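Local coordinates for poly-beta-1,6-N-acetyl-D-glucosamine export protein (Escherichia coli, PDB 4Y25) that exports the biofilm polysaccharide poly-beta-1,6-N-acetyl-D-glucosamine, probably in partially de-N-acetylated form, across the outer membrane, the fragment here being its membrane beta-barrel domain, at residues S241-G255 with L272-E284. Numbering follows the deposited sequence.
Sequences SWQKHYGTDVVTQLG and LRWEKRPYDGDRE
One face of the Y246 ring lies against the turn after strand 266-278, with D280 CA 3.7 Å from the ring centroid, a CH-pi contact 9° off the normal. The R283 guanidinium is sandwiched between V250 CG1 over one face and the aliphatic K276 CD over the opposite one, while T252 CG2 sits at its edge. The chain bends at chi3 (66°), which brings NE and the guanidinium beside V250, and R283 NE donates to V250 O at 3.1 Å from above the carbonyl plane. The W274 indole lies beside L254, CE3 to CD1 4.1 Å, and T252 CG2 approaches CZ3 of the same ring at 3.7 Å. At the end of strand 228-243, the Q243 amide meets D280 of the 279-282 turn: its OE1 accepts from D280 N (3.0 Å), whereas the approach of NE2 to D280 OD1 is too short to be taken at face value. Further along, the P278 ring packs on D249 CB and S241 CB. R277 reaches towards S241, and D211 unites the two, salt-bridged to R277 NH2 and hydrogen-bonded to S241 OG. Strands 247-262 and 266-278, neighbours in the 16-stranded antiparallel barrel, pair through reciprocal backbone bonds of T252 with K276 and L254 with W274. Regular backbone pairing thus gives way, towards the 244-246 and 279-282 loops, to side-chain bonds: R283 holds a strand carbonyl, and Q243 accepts from the turn backbone.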
ATOM      1  N   SER A 241      -1.158  -8.433  18.913  1.00 94.92           N
ATOM      2  CA  SER A 241      -2.213  -8.836  17.991  1.00 92.40           C
ATOM      3  C   SER A 241      -3.192  -9.793  18.649  1.00 91.38           C
ATOM      4  O   SER A 241      -2.797 -10.831  19.180  1.00 77.54           O
ATOM      5  CB  SER A 241      -1.623  -9.496  16.747  1.00 91.72           C
ATOM      6  OG  SER A 241      -2.650  -9.976  15.897  1.00101.69           O
ATOM      7  N   TRP A 242      -4.474  -9.448  18.599  1.00 93.53           N
ATOM      8  CA  TRP A 242      -5.507 -10.320  19.138  1.00 89.62           C
ATOM      9  C   TRP A 242      -6.324 -10.970  18.029  1.00 91.76           C
ATOM     10  O   TRP A 242      -6.690 -10.324  17.046  1.00101.58           O
ATOM     11  CB  TRP A 242      -6.431  -9.550  20.081  1.00 94.87           C
ATOM     12  CG  TRP A 242      -7.578 -10.374  20.593  1.00109.77           C
ATOM     13  CD1 TRP A 242      -7.578 -11.188  21.689  1.00110.11           C
ATOM     14  CD2 TRP A 242      -8.892 -10.462  20.028  1.00108.22           C
ATOM     15  NE1 TRP A 242      -8.810 -11.777  21.841  1.00 92.78           N
ATOM     16  CE2 TRP A 242      -9.634 -11.348  20.834  1.00 96.32           C
ATOM     17  CE3 TRP A 242      -9.512  -9.877  18.920  1.00105.48           C
ATOM     18  CZ2 TRP A 242     -10.965 -11.661  20.569  1.00100.54           C
ATOM     19  CZ3 TRP A 242     -10.834 -10.191  18.657  1.00106.75           C
ATOM     20  CH2 TRP A 242     -11.545 -11.071  19.479  1.00 93.98           C
ATOM     21  N   GLN A 243      -6.600 -12.258  18.198  1.00 92.99           N
ATOM     22  CA  GLN A 243      -7.444 -13.004  17.277  1.00 89.03           C
ATOM     23  C   GLN A 243      -8.366 -13.927  18.071  1.00102.29           C
ATOM     24  O   GLN A 243      -7.905 -14.730  18.884  1.00108.11           O
ATOM     25  CB  GLN A 243      -6.592 -13.806  16.289  1.00 72.36           C
ATOM     26  CG  GLN A 243      -7.392 -14.548  15.228  1.00 80.85           C
ATOM     27  CD  GLN A 243      -6.517 -15.421  14.346  1.00 92.11           C
ATOM     28  OE1 GLN A 243      -5.291 -15.407  14.460  1.00105.17           O
ATOM     29  NE2 GLN A 243      -7.148 -16.187  13.463  1.00 78.47           N
ATOM     30  N   LYS A 244      -9.668 -13.800  17.836  1.00 91.90           N
ATOM     31  CA  LYS A 244     -10.668 -14.579  18.555  1.00107.80           C
ATOM     32  C   LYS A 244     -10.465 -16.068  18.282  1.00119.97           C
ATOM     33  O   LYS A 244     -10.112 -16.450  17.164  1.00119.97           O
ATOM     34  CB  LYS A 244     -12.073 -14.105  18.165  1.00110.85           C
ATOM     35  CG  LYS A 244     -13.240 -15.014  18.507  1.00125.05           C
ATOM     36  CD  LYS A 244     -14.534 -14.199  18.424  1.00125.68           C
ATOM     37  CE  LYS A 244     -15.745 -15.023  18.018  1.00114.69           C
ATOM     38  NZ  LYS A 244     -15.490 -16.479  18.078  1.00126.75           N
ATOM     39  N   HIS A 245     -10.661 -16.879  19.325  1.00111.23           N
ATOM     40  CA  HIS A 245     -10.353 -18.316  19.340  1.00104.68           C
ATOM     41  C   HIS A 245      -8.854 -18.589  19.394  1.00108.92           C
ATOM     42  O   HIS A 245      -8.431 -19.741  19.285  1.00121.57           O
ATOM     43  CB  HIS A 245     -10.956 -19.040  18.129  1.00102.96           C
ATOM     44  CG  HIS A 245     -12.450 -19.120  18.151  1.00118.57           C
ATOM     45  ND1 HIS A 245     -13.179 -19.058  19.316  1.00139.18           N
ATOM     46  CD2 HIS A 245     -13.346 -19.264  17.147  1.00120.77           C
ATOM     47  CE1 HIS A 245     -14.468 -19.161  19.031  1.00148.33           C
ATOM     48  NE2 HIS A 245     -14.594 -19.285  17.723  1.00141.55           N
ATOM     49  N   TYR A 246      -8.049 -17.544  19.567  1.00107.18           N
ATOM     50  CA  TYR A 246      -6.598 -17.721  19.604  1.00101.49           C
ATOM     51  C   TYR A 246      -5.895 -16.794  20.593  1.00 87.87           C
ATOM     52  O   TYR A 246      -4.714 -16.975  20.886  1.00 83.86           O
ATOM     53  CB  TYR A 246      -6.009 -17.527  18.207  1.00 91.12           C
ATOM     54  CG  TYR A 246      -6.395 -18.622  17.240  1.00 97.27           C
ATOM     55  CD1 TYR A 246      -5.717 -19.832  17.231  1.00 95.47           C
ATOM     56  CD2 TYR A 246      -7.441 -18.448  16.342  1.00108.23           C
ATOM     57  CE1 TYR A 246      -6.064 -20.840  16.352  1.00110.90           C
ATOM     58  CE2 TYR A 246      -7.798 -19.451  15.459  1.00116.77           C
ATOM     59  CZ  TYR A 246      -7.106 -20.645  15.468  1.00116.73           C
ATOM     60  OH  TYR A 246      -7.455 -21.648  14.590  1.00107.74           O
ATOM     61  N   GLY A 247      -6.615 -15.806  21.108  1.00 86.99           N
ATOM     62  CA  GLY A 247      -6.060 -14.924  22.117  1.00 82.45           C
ATOM     63  C   GLY A 247      -5.139 -13.857  21.557  1.00 94.12           C
ATOM     64  O   GLY A 247      -5.439 -13.240  20.537  1.00 95.06           O
ATOM     65  N   THR A 248      -4.010 -13.645  22.226  1.00 98.86           N
ATOM     66  CA  THR A 248      -3.109 -12.551  21.881  1.00 87.87           C
ATOM     67  C   THR A 248      -1.641 -12.956  21.976  1.00 87.66           C
ATOM     68  O   THR A 248      -1.240 -13.664  22.899  1.00 89.02           O
ATOM     69  CB  THR A 248      -3.356 -11.320  22.795  1.00 79.94           C
ATOM     70  OG1 THR A 248      -4.633 -10.747  22.494  1.00 82.85           O
ATOM     71  CG2 THR A 248      -2.280 -10.256  22.601  1.00 72.02           C
ATOM     72  N   ASP A 249      -0.849 -12.520  21.004  1.00 90.84           N
ATOM     73  CA  ASP A 249       0.599 -12.593  21.120  1.00 96.58           C
ATOM     74  C   ASP A 249       1.213 -11.279  20.642  1.00102.99           C
ATOM     75  O   ASP A 249       0.499 -10.329  20.319  1.00103.66           O
ATOM     76  CB  ASP A 249       1.162 -13.777  20.331  1.00 89.14           C
ATOM     77  CG  ASP A 249       2.380 -14.393  21.000  1.00 94.03           C
ATOM     78  OD1 ASP A 249       3.058 -13.685  21.775  1.00102.77           O
ATOM     79  OD2 ASP A 249       2.658 -15.585  20.755  1.00110.47           O
ATOM     80  N   VAL A 250       2.539 -11.234  20.598  1.00103.92           N
ATOM     81  CA  VAL A 250       3.259  -9.992  20.348  1.00103.31           C
ATOM     82  C   VAL A 250       3.500  -9.747  18.852  1.00 93.28           C
ATOM     83  O   VAL A 250       3.663 -10.684  18.071  1.00 80.54           O
ATOM     84  CB  VAL A 250       4.609  -9.991  21.114  1.00102.33           C
ATOM     85  CG1 VAL A 250       5.499 -11.129  20.638  1.00 92.03           C
ATOM     86  CG2 VAL A 250       5.321  -8.648  20.990  1.00103.57           C
ATOM     87  N   VAL A 251       3.492  -8.476  18.462  1.00 72.17           N
ATOM     88  CA  VAL A 251       3.836  -8.082  17.102  1.00 68.02           C
ATOM     89  C   VAL A 251       5.120  -7.264  17.104  1.00 56.22           C
ATOM     90  O   VAL A 251       5.251  -6.299  17.857  1.00 70.42           O
ATOM     91  CB  VAL A 251       2.713  -7.258  16.442  1.00 75.58           C
ATOM     92  CG1 VAL A 251       3.180  -6.677  15.110  1.00 61.72           C
ATOM     93  CG2 VAL A 251       1.486  -8.112  16.246  1.00 65.71           C
ATOM     94  N   THR A 252       6.069  -7.656  16.268  1.00 63.45           N
ATOM     95  CA  THR A 252       7.304  -6.900  16.131  1.00 81.30           C
ATOM     96  C   THR A 252       7.595  -6.651  14.655  1.00 80.68           C
ATOM     97  O   THR A 252       7.354  -7.513  13.808  1.00 74.00           O
ATOM     98  CB  THR A 252       8.490  -7.628  16.794  1.00 84.28           C
ATOM     99  OG1 THR A 252       9.680  -6.846  16.640  1.00108.92           O
ATOM    100  CG2 THR A 252       8.703  -8.992  16.165  1.00 83.48           C
ATOM    101  N   GLN A 253       8.094  -5.461  14.341  1.00 81.05           N
ATOM    102  CA  GLN A 253       8.385  -5.129  12.953  1.00 83.80           C
ATOM    103  C   GLN A 253       9.579  -4.193  12.824  1.00 76.06           C
ATOM    104  O   GLN A 253       9.753  -3.263  13.614  1.00 73.73           O
ATOM    105  CB  GLN A 253       7.151  -4.517  12.285  1.00 68.05           C
ATOM    106  CG  GLN A 253       6.592  -3.299  12.990  1.00 89.98           C
ATOM    107  CD  GLN A 253       5.208  -2.932  12.494  1.00 95.64           C
ATOM    108  OE1 GLN A 253       4.512  -3.757  11.900  1.00 90.75           O
ATOM    109  NE2 GLN A 253       4.801  -1.692  12.739  1.00 88.86           N
ATOM    110  N   LEU A 254      10.405  -4.463  11.818  1.00 70.58           N
ATOM    111  CA  LEU A 254      11.594  -3.668  11.548  1.00 67.53           C
ATOM    112  C   LEU A 254      11.701  -3.372  10.063  1.00 77.12           C
ATOM    113  O   LEU A 254      11.341  -4.201   9.227  1.00 87.23           O
ATOM    114  CB  LEU A 254      12.858  -4.389  12.021  1.00 74.77           C
ATOM    115  CG  LEU A 254      13.054  -4.583  13.524  1.00 93.19           C
ATOM    116  CD1 LEU A 254      14.109  -5.648  13.781  1.00 82.95           C
ATOM    117  CD2 LEU A 254      13.443  -3.271  14.183  1.00 86.55           C
ATOM    118  N   GLY A 255      12.199  -2.187   9.741  1.00 73.69           N
ATOM    119  CA  GLY A 255      12.421  -1.815   8.361  1.00 61.57           C
ATOM    120  C   GLY A 255      13.679  -0.990   8.214  1.00 70.24           C
ATOM    121  O   GLY A 255      13.999  -0.166   9.074  1.00 66.28           O
ATOM    122  N   LEU A 272      14.113  -2.984   3.073  1.00 66.23           N
ATOM    123  CA  LEU A 272      14.116  -4.353   3.571  1.00 73.92           C
ATOM    124  C   LEU A 272      13.230  -4.448   4.807  1.00 63.22           C
ATOM    125  O   LEU A 272      13.457  -3.745   5.791  1.00 71.00           O
ATOM    126  CB  LEU A 272      15.538  -4.807   3.895  1.00 65.75           C
ATOM    127  CG  LEU A 272      15.656  -6.147   4.620  1.00 83.35           C
ATOM    128  CD1 LEU A 272      15.069  -7.262   3.773  1.00 86.10           C
ATOM    129  CD2 LEU A 272      17.104  -6.436   4.968  1.00 92.62           C
ATOM    130  N   ARG A 273      12.219  -5.309   4.761  1.00 69.55           N
ATOM    131  CA  ARG A 273      11.254  -5.379   5.855  1.00 72.16           C
ATOM    132  C   ARG A 273      11.216  -6.734   6.542  1.00 71.02           C
ATOM    133  O   ARG A 273      11.392  -7.778   5.916  1.00 81.05           O
ATOM    134  CB  ARG A 273       9.853  -5.030   5.354  1.00 58.98           C
ATOM    135  CG  ARG A 273       9.740  -3.606   4.866  1.00 62.06           C
ATOM    136  CD  ARG A 273       8.365  -3.021   5.122  1.00 70.83           C
ATOM    137  NE  ARG A 273       8.360  -1.593   4.820  1.00 98.79           N
ATOM    138  CZ  ARG A 273       8.803  -0.657   5.654  1.00 90.51           C
ATOM    139  NH1 ARG A 273       9.279  -0.999   6.845  1.00 92.39           N
ATOM    140  NH2 ARG A 273       8.771   0.619   5.299  1.00 68.72           N
ATOM    141  N   TRP A 274      10.982  -6.692   7.848  1.00 65.59           N
ATOM    142  CA  TRP A 274      10.805  -7.889   8.652  1.00 68.62           C
ATOM    143  C   TRP A 274       9.614  -7.690   9.582  1.00 77.00           C
ATOM    144  O   TRP A 274       9.409  -6.598  10.118  1.00 68.27           O
ATOM    145  CB  TRP A 274      12.072  -8.194   9.452  1.00 84.95           C
ATOM    146  CG  TRP A 274      12.041  -9.503  10.187  1.00 99.17           C
ATOM    147  CD1 TRP A 274      12.168 -10.750   9.648  1.00109.90           C
ATOM    148  CD2 TRP A 274      11.896  -9.690  11.599  1.00 92.86           C
ATOM    149  NE1 TRP A 274      12.101 -11.703  10.634  1.00108.94           N
ATOM    150  CE2 TRP A 274      11.937 -11.079  11.843  1.00104.33           C
ATOM    151  CE3 TRP A 274      11.736  -8.820  12.682  1.00 89.91           C
ATOM    152  CZ2 TRP A 274      11.820 -11.617  13.123  1.00105.74           C
ATOM    153  CZ3 TRP A 274      11.620  -9.357  13.953  1.00116.83           C
ATOM    154  CH2 TRP A 274      11.662 -10.742  14.162  1.00124.89           C
ATOM    155  N   GLU A 275       8.813  -8.734   9.756  1.00 88.92           N
ATOM    156  CA  GLU A 275       7.709  -8.674  10.704  1.00 97.07           C
ATOM    157  C   GLU A 275       7.359 -10.066  11.214  1.00 92.01           C
ATOM    158  O   GLU A 275       7.482 -11.060  10.496  1.00 98.89           O
ATOM    159  CB  GLU A 275       6.482  -8.006  10.074  1.00 87.76           C
ATOM    160  CG  GLU A 275       5.479  -8.959   9.453  1.00103.98           C
ATOM    161  CD  GLU A 275       4.266  -8.242   8.901  1.00125.96           C
ATOM    162  OE1 GLU A 275       3.607  -7.504   9.668  1.00117.19           O
ATOM    163  OE2 GLU A 275       3.969  -8.417   7.700  1.00136.75           O
ATOM    164  N   LYS A 276       6.940 -10.124  12.470  1.00 77.27           N
ATOM    165  CA  LYS A 276       6.602 -11.387  13.104  1.00 88.40           C
ATOM    166  C   LYS A 276       5.348 -11.209  13.949  1.00 85.02           C
ATOM    167  O   LYS A 276       5.380 -10.576  15.004  1.00 91.23           O
ATOM    168  CB  LYS A 276       7.772 -11.885  13.956  1.00100.17           C
ATOM    169  CG  LYS A 276       7.648 -13.319  14.445  1.00102.75           C
ATOM    170  CD  LYS A 276       8.884 -13.710  15.243  1.00106.88           C
ATOM    171  CE  LYS A 276       8.884 -15.180  15.617  1.00 95.62           C
ATOM    172  NZ  LYS A 276      10.095 -15.525  16.413  1.00100.75           N
ATOM    173  N   ARG A 277       4.239 -11.753  13.464  1.00 91.65           N
ATOM    174  CA  ARG A 277       2.970 -11.661  14.168  1.00101.67           C
ATOM    175  C   ARG A 277       2.296 -13.032  14.192  1.00 92.83           C
ATOM    176  O   ARG A 277       2.646 -13.911  13.405  1.00 75.29           O
ATOM    177  CB  ARG A 277       2.065 -10.612  13.508  1.00107.54           C
ATOM    178  CG  ARG A 277       1.570 -10.979  12.122  1.00 96.43           C
ATOM    179  CD  ARG A 277       0.650  -9.903  11.557  1.00109.05           C
ATOM    180  NE  ARG A 277      -0.444  -9.569  12.466  1.00121.90           N
ATOM    181  CZ  ARG A 277      -1.639 -10.154  12.452  1.00126.62           C
ATOM    182  NH1 ARG A 277      -1.901 -11.112  11.573  1.00118.16           N
ATOM    183  NH2 ARG A 277      -2.573  -9.780  13.317  1.00134.08           N
ATOM    184  N   PRO A 278       1.342 -13.232  15.112  1.00101.82           N
ATOM    185  CA  PRO A 278       0.641 -14.519  15.167  1.00 94.30           C
ATOM    186  C   PRO A 278      -0.433 -14.684  14.092  1.00 85.53           C
ATOM    187  O   PRO A 278      -1.203 -13.760  13.838  1.00 96.04           O
ATOM    188  CB  PRO A 278       0.009 -14.507  16.561  1.00 93.07           C
ATOM    189  CG  PRO A 278      -0.169 -13.063  16.874  1.00 89.26           C
ATOM    190  CD  PRO A 278       1.011 -12.374  16.264  1.00 96.90           C
ATOM    191  N   TYR A 279      -0.464 -15.857  13.467  1.00 93.48           N
ATOM    192  CA  TYR A 279      -1.548 -16.240  12.567  1.00 88.94           C
ATOM    193  C   TYR A 279      -2.150 -17.562  13.036  1.00102.23           C
ATOM    194  O   TYR A 279      -1.503 -18.607  12.941  1.00 97.03           O
ATOM    195  CB  TYR A 279      -1.057 -16.391  11.125  1.00 81.96           C
ATOM    196  CG  TYR A 279      -0.317 -15.203  10.547  1.00 95.35           C
ATOM    197  CD1 TYR A 279      -1.004 -14.166   9.920  1.00 87.28           C
ATOM    198  CD2 TYR A 279       1.071 -15.137  10.598  1.00 75.92           C
ATOM    199  CE1 TYR A 279      -0.325 -13.089   9.374  1.00 82.37           C
ATOM    200  CE2 TYR A 279       1.756 -14.065  10.056  1.00 83.39           C
ATOM    201  CZ  TYR A 279       1.055 -13.045   9.445  1.00 96.05           C
ATOM    202  OH  TYR A 279       1.743 -11.977   8.909  1.00 94.58           O
ATOM    203  N   ASP A 280      -3.385 -17.514  13.533  1.00111.35           N
ATOM    204  CA  ASP A 280      -4.067 -18.702  14.052  1.00110.56           C
ATOM    205  C   ASP A 280      -3.236 -19.443  15.097  1.00108.17           C
ATOM    206  O   ASP A 280      -3.097 -20.664  15.034  1.00116.37           O
ATOM    207  CB  ASP A 280      -4.427 -19.665  12.915  1.00107.72           C
ATOM    208  CG  ASP A 280      -5.585 -19.174  12.075  1.00114.26           C
ATOM    209  OD1 ASP A 280      -6.332 -18.289  12.546  1.00125.74           O
ATOM    210  OD2 ASP A 280      -5.756 -19.681  10.946  1.00114.04           O
ATOM    211  N   GLY A 281      -2.685 -18.706  16.053  1.00 92.49           N
ATOM    212  CA  GLY A 281      -1.920 -19.324  17.118  1.00115.62           C
ATOM    213  C   GLY A 281      -0.582 -18.664  17.375  1.00118.74           C
ATOM    214  O   GLY A 281      -0.519 -17.573  17.942  1.00122.18           O
ATOM    215  N   ASP A 282       0.493 -19.326  16.961  1.00129.11           N
ATOM    216  CA  ASP A 282       1.835 -18.824  17.232  1.00145.00           C
ATOM    217  C   ASP A 282       2.407 -18.084  16.022  1.00126.16           C
ATOM    218  O   ASP A 282       1.937 -18.240  14.895  1.00114.77           O
ATOM    219  CB  ASP A 282       2.760 -19.969  17.662  1.00155.90           C
ATOM    220  CG  ASP A 282       4.145 -19.488  18.063  1.00151.99           C
ATOM    221  OD1 ASP A 282       4.253 -18.739  19.059  1.00145.52           O
ATOM    222  OD2 ASP A 282       5.125 -19.861  17.385  1.00147.69           O
ATOM    223  N   ARG A 283       3.433 -17.283  16.283  1.00112.14           N
ATOM    224  CA  ARG A 283       3.962 -16.315  15.335  1.00102.46           C
ATOM    225  C   ARG A 283       4.829 -16.908  14.225  1.00103.49           C
ATOM    226  O   ARG A 283       5.725 -17.713  14.479  1.00104.53           O
ATOM    227  CB  ARG A 283       4.767 -15.269  16.105  1.00 96.00           C
ATOM    228  CG  ARG A 283       4.078 -14.803  17.377  1.00 77.89           C
ATOM    229  CD  ARG A 283       5.069 -14.256  18.387  1.00 98.07           C
ATOM    230  NE  ARG A 283       5.719 -13.037  17.918  1.00110.48           N
ATOM    231  CZ  ARG A 283       7.029 -12.822  17.979  1.00117.84           C
ATOM    232  NH1 ARG A 283       7.834 -13.743  18.491  1.00131.51           N
ATOM    233  NH2 ARG A 283       7.534 -11.681  17.532  1.00106.84           N
ATOM    234  N   GLU A 284       4.548 -16.500  12.992  1.00 98.32           N
ATOM    235  CA  GLU A 284       5.445 -16.752  11.871  1.00109.12           C
ATOM    236  C   GLU A 284       6.085 -15.436  11.437  1.00 98.27           C
ATOM    237  O   GLU A 284       5.572 -14.360  11.748  1.00 86.57           O
ATOM    238  CB  GLU A 284       4.704 -17.406  10.700  1.00105.68           C
ATOM    239  CG  GLU A 284       4.618 -18.932  10.769  1.00119.75           C
ATOM    240  CD  GLU A 284       5.928 -19.632  10.421  1.00138.26           C
ATOM    241  OE1 GLU A 284       6.999 -18.988  10.466  1.00126.19           O
ATOM    242  OE2 GLU A 284       5.884 -20.838  10.094  1.00148.81           O
TER